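PDB 5J7O: major capsid protein from Faustovirus, which builds the virus capsid as a double jelly-roll subunit, probably in the form of trimers that tile the protein shell around the large dsDNA genome. Local coordinates for residues V132-S135 with T136-V139; R541-F544 with Y545-I549. One frame throughout, in Å; residues are numbered along the deposited sequence.

Contact 1. Residues V132-S135 with T136-V139; sequences VLTS and TSVV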
loop_
_atom_site.group_PDB
_atom_site.type_symbol
_atom_site.label_atom_id
_atom_site.label_comp_id
_atom_site.label_asym_id
_atom_site.label_seq_id
_atom_site.Cartn_x
_atom_site.Cartn_y
_atom_site.Cartn_z
ATOM N N VAL B 132 18.232 48.657 0.800
ATOM C CA VAL B 132 19.471 48.432 0.063
ATOM C C VAL B 132 19.217 47.342 -0.970
ATOM O O VAL B 132 18.631 46.302 -0.647
ATOM C CB VAL B 132 20.634 48.024 0.990
ATOM C CG1 VAL B 132 21.954 48.060 0.233
ATOM C CG2 VAL B 132 20.693 48.913 2.225
ATOM N N LEU B 133 19.659 47.575 -2.204
ATOM C CA LEU B 133 19.561 46.588 -3.273
ATOM C C LEU B 133 20.959 46.259 -3.772
ATOM O O LEU B 133 21.672 47.141 -4.264
ATOM C CB LEU B 133 18.685 47.089 -4.423
ATOM C CG LEU B 133 18.531 46.103 -5.587
ATOM C CD1 LEU B 133 17.927 44.789 -5.109
ATOM C CD2 LEU B 133 17.699 46.705 -6.709
ATOM N N THR B 134 21.346 44.997 -3.640
ATOM C CA THR B 134 22.607 44.475 -4.140
ATOM C C THR B 134 22.326 43.556 -5.323
ATOM O O THR B 134 21.178 43.204 -5.605
ATOM C CB THR B 134 23.356 43.723 -3.024
ATOM O OG1 THR B 134 23.286 44.480 -1.809
ATOM C CG2 THR B 134 24.827 43.505 -3.375
ATOM N N SER B 135 23.388 43.185 -6.036
ATOM C CA SER B 135 23.279 42.096 -6.996
ATOM C C SER B 135 23.066 40.749 -6.318
ATOM O O SER B 135 22.727 39.777 -7.002
ATOM C CB SER B 135 24.532 42.043 -7.873
ATOM O OG SER B 135 25.705 41.958 -7.082
ATOM N N THR B 136 23.241 40.671 -4.995
ATOM C CA THR B 136 23.179 39.410 -4.272
ATOM C C THR B 136 22.156 39.375 -3.144
ATOM O O THR B 136 21.933 38.297 -2.580
ATOM C CB THR B 136 24.560 39.059 -3.694
ATOM O OG1 THR B 136 25.066 40.172 -2.944
ATOM C CG2 THR B 136 25.536 38.718 -4.810
ATOM N N SER B 137 21.533 40.499 -2.794
ATOM C CA SER B 137 20.518 40.496 -1.748
ATOM C C SER B 137 19.702 41.777 -1.828
ATOM O O SER B 137 20.167 42.804 -2.330
ATOM C CB SER B 137 21.139 40.355 -0.353
ATOM O OG SER B 137 21.812 41.542 0.030
ATOM N N VAL B 138 18.473 41.698 -1.321
ATOM C CA VAL B 138 17.589 42.849 -1.186
ATOM C C VAL B 138 17.223 42.977 0.288
ATOM O O VAL B 138 16.721 42.023 0.895
ATOM C CB VAL B 138 16.338 42.723 -2.073
ATOM C CG1 VAL B 138 15.682 41.355 -1.912
ATOM C CG2 VAL B 138 15.353 43.837 -1.765
ATOM N N VAL B 139 17.491 44.146 0.868
ATOM C CA VAL B 139 17.348 44.364 2.301
ATOM C C VAL B 139 16.440 45.564 2.532
ATOM O O VAL B 139 16.612 46.611 1.899
ATOM C CB VAL B 139 18.712 44.581 2.986
ATOM C CG1 VAL B 139 18.525 44.950 4.450
ATOM C CG2 VAL B 139 19.573 43.334 2.860
HETATM O O HOH W 1 21.047 44.390 0.147
#

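Contact 2. Residues R541-F544 with Y545-I549; sequences RAQF and YRDYI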
loop_
_atom_site.group_PDB
_atom_site.type_symbol
_atom_site.label_atom_id
_atom_site.label_comp_id
_atom_site.label_asym_id
_atom_site.label_seq_id
_atom_site.Cartn_x
_atom_site.Cartn_y
_atom_site.Cartn_z
ATOM N N ARG B 541 -26.107 11.094 -4.275
ATOM C CA ARG B 541 -24.846 11.768 -4.000
ATOM C C ARG B 541 -23.710 11.127 -4.791
ATOM O O ARG B 541 -23.752 9.942 -5.138
ATOM C CB ARG B 541 -24.536 11.725 -2.503
ATOM C CG ARG B 541 -25.542 12.465 -1.634
ATOM C CD ARG B 541 -25.250 12.261 -0.155
ATOM N NE ARG B 541 -23.953 12.808 0.232
ATOM C CZ ARG B 541 -23.765 14.045 0.681
ATOM N NH1 ARG B 541 -24.793 14.872 0.804
ATOM N NH2 ARG B 541 -22.549 14.454 1.005
ATOM N N ALA B 542 -22.682 11.931 -5.076
ATOM C CA ALA B 542 -21.596 11.476 -5.940
ATOM C C ALA B 542 -20.825 10.318 -5.323
ATOM O O ALA B 542 -20.240 9.508 -6.051
ATOM C CB ALA B 542 -20.654 12.636 -6.249
ATOM N N GLN B 543 -20.814 10.214 -3.991
ATOM C CA GLN B 543 -20.101 9.118 -3.346
ATOM C C GLN B 543 -20.762 7.769 -3.598
ATOM O O GLN B 543 -20.096 6.735 -3.469
ATOM C CB GLN B 543 -19.993 9.369 -1.841
ATOM C CG GLN B 543 -21.327 9.396 -1.129
ATOM C CD GLN B 543 -21.196 9.682 0.352
ATOM O OE1 GLN B 543 -21.844 10.586 0.878
ATOM N NE2 GLN B 543 -20.363 8.906 1.037
ATOM N N PHE B 544 -22.052 7.753 -3.945
ATOM C CA PHE B 544 -22.705 6.500 -4.307
ATOM C C PHE B 544 -22.066 5.891 -5.550
ATOM O O PHE B 544 -21.838 4.677 -5.609
ATOM C CB PHE B 544 -24.201 6.733 -4.527
ATOM C CG PHE B 544 -24.980 5.480 -4.829
ATOM C CD1 PHE B 544 -25.471 4.690 -3.803
ATOM C CD2 PHE B 544 -25.234 5.103 -6.139
ATOM C CE1 PHE B 544 -26.191 3.541 -4.076
ATOM C CE2 PHE B 544 -25.953 3.955 -6.418
ATOM C CZ PHE B 544 -26.433 3.173 -5.385
ATOM N N TYR B 545 -21.761 6.723 -6.547
ATOM C CA TYR B 545 -21.146 6.236 -7.775
ATOM C C TYR B 545 -19.635 6.090 -7.667
ATOM O O TYR B 545 -19.049 5.295 -8.409
ATOM C CB TYR B 545 -21.475 7.169 -8.941
ATOM C CG TYR B 545 -22.951 7.400 -9.153
ATOM C CD1 TYR B 545 -23.744 6.439 -9.770
ATOM C CD2 TYR B 545 -23.553 8.582 -8.745
ATOM C CE1 TYR B 545 -25.093 6.651 -9.972
ATOM C CE2 TYR B 545 -24.902 8.800 -8.939
ATOM C CZ TYR B 545 -25.666 7.832 -9.554
ATOM O OH TYR B 545 -27.010 8.051 -9.750
ATOM N N ARG B 546 -18.990 6.839 -6.774
ATOM C CA ARG B 546 -17.543 6.749 -6.636
ATOM C C ARG B 546 -17.116 5.639 -5.686
ATOM O O ARG B 546 -16.157 4.915 -5.971
ATOM C CB ARG B 546 -16.972 8.081 -6.146
ATOM C CG ARG B 546 -15.469 8.053 -5.923
ATOM C CD ARG B 546 -15.030 9.249 -5.108
ATOM N NE ARG B 546 -15.601 9.222 -3.766
ATOM C CZ ARG B 546 -15.936 10.307 -3.077
ATOM N NH1 ARG B 546 -15.773 11.508 -3.613
ATOM N NH2 ARG B 546 -16.447 10.189 -1.860
ATOM N N ASP B 547 -17.811 5.489 -4.560
ATOM C CA ASP B 547 -17.396 4.568 -3.512
ATOM C C ASP B 547 -18.230 3.294 -3.458
ATOM O O ASP B 547 -17.669 2.197 -3.392
ATOM C CB ASP B 547 -17.437 5.275 -2.150
ATOM C CG ASP B 547 -16.585 6.526 -2.122
ATOM O OD1 ASP B 547 -15.601 6.592 -2.886
ATOM O OD2 ASP B 547 -16.903 7.445 -1.339
ATOM N N TYR B 548 -19.560 3.404 -3.487
ATOM C CA TYR B 548 -20.383 2.219 -3.268
ATOM C C TYR B 548 -20.371 1.290 -4.477
ATOM O O TYR B 548 -20.120 0.087 -4.340
ATOM C CB TYR B 548 -21.819 2.607 -2.922
ATOM C CG TYR B 548 -22.689 1.386 -2.772
ATOM C CD1 TYR B 548 -23.697 1.105 -3.683
ATOM C CD2 TYR B 548 -22.466 0.484 -1.741
ATOM C CE1 TYR B 548 -24.480 -0.027 -3.552
ATOM C CE2 TYR B 548 -23.238 -0.648 -1.604
ATOM C CZ TYR B 548 -24.245 -0.898 -2.509
ATOM O OH TYR B 548 -25.016 -2.028 -2.370
ATOM N N ILE B 549 -20.663 1.823 -5.666
ATOM C CA ILE B 549 -20.761 0.972 -6.855
ATOM C C ILE B 549 -19.451 0.253 -7.161
ATOM O O ILE B 549 -19.481 -0.970 -7.372
ATOM C CB ILE B 549 -21.292 1.786 -8.048
ATOM C CG1 ILE B 549 -22.785 2.074 -7.874
ATOM C CG2 ILE B 549 -21.034 1.052 -9.358
ATOM C CD1 ILE B 549 -23.406 2.817 -9.039
#

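Contact 1. Residues V132-S135 with T136-V139
Val132 and Val139 face each other as an antiparallel hydrogen-bonded pair in a tight beta hairpin, in which strand 131-133 turns back through residues 134-137 into strand 138-142. Val132 N donates to Val139 O at 2.8 Å, almost straight at 170°, and Val139 N returns the bond to Val132 O at 2.9 Å. Their isopropyl groups stand on the same face of the sheet, CB of Val132 4.4 Å from CB of Val139.

Leu133 projects from the other face as part of a non-hydrogen-bonded pair with Val138. Its side chain slants across that of Val138 and brings the CD1 methyl to 4.0 Å from Val138 CB. The link is apolar, and Val138 is buried further by Phe125 and by Gln155 of the next strand.

At Thr134 the hairpin closes: its N donates to Ser137 O at 2.8 Å, and the nitrogen lies nearly in line with the Ser137 carbonyl (C=O...N 175°), though the N-H itself is somewhat bent. The Thr134 hydroxyl lies beside its own backbone N (chi1 -44°), on the face that carries Val132, and there a water joins it to Ser137. That water lies 3.0 Å from Thr134 OG1 and also 3.0 Å from Ser137 OG, and it donates a weak bond to Val132 O, so one molecule ties both strands together just short of the turn.

Ser135 and Thr136 form the corner, with backbone angles close to those of a type I turn. The backbone of Ser135 bonds to Val167 of a neighbouring loop. Thr136 rests against Thr164 and Thr166 of that loop, and its OG1 reaches back past Ser135 to lie 3.4 Å from the CG2 methyl of Thr134.

Contact 2. Residues R541-F544 with Y545-I549
Helix 542-552 begins directly after strand 534-541, and its first turns include a wider pi-type turn at 545-548; Phe544, Tyr545 and Tyr548 form an aromatic cluster along it. Ala542 O accepts Arg546 N at 3.0 Å, whereas Phe544 O takes Ile549 N, five residues on, at 3.1 Å. Between them Gln543 O receives Asp547 N at 2.8 Å and, weakly, Tyr548 N.

Phe544, its CG anti to the backbone N (chi1 -177°), turns an edge toward one face of the Tyr545 ring, with the planes at 87°. It runs alongside Tyr548, pointing the same way, and the two rings meet obliquely with CE1 of Phe544 3.5 Å from CD1 of Tyr548. Ile549 sets its CD1 methyl 3.8 Å from CE2 of the same phenylalanine.

On the polar flank, Arg546 and Asp547 form a two-pronged salt bridge: NE bonds OD1, meeting it from above the carboxylate plane, while NH2 bonds OD2 at 2.8 Å. Gln543 CA lies over one face of this guanidinium, and Gln543 OE1 takes Arg541 NE on a lone pair.

Glu522 holds Arg546 NH1 in a second salt bridge, and Tyr545, bonded through OH to Val527 O, packs on strands 534-541 and 567-570. A neighbouring subunit covers the remaining aromatics: its Tyr73 and Tyr395 meet Phe544, and its Asp102 bonds Tyr548 OH.

In the fold
The two contacts lie far apart in an elongated subunit, about 55 Å between centres and about 43 Å between nearest atoms, and they do not touch. Contact 1 is peripheral, about 43 Å from the centre of the chain, where its hairpin ends a mixed seven-stranded sheet with 131-133 as an outermost strand; no other chain of the assembly touches it. Contact 2, about 19 Å from the chain centre, is buried and lies within the family region 399-627, where its helix meets a neighbouring copy. Thus 132-139 shapes a surface margin of one subunit, whereas 541-549 belongs to an interface between subunits of the three-chain assembly.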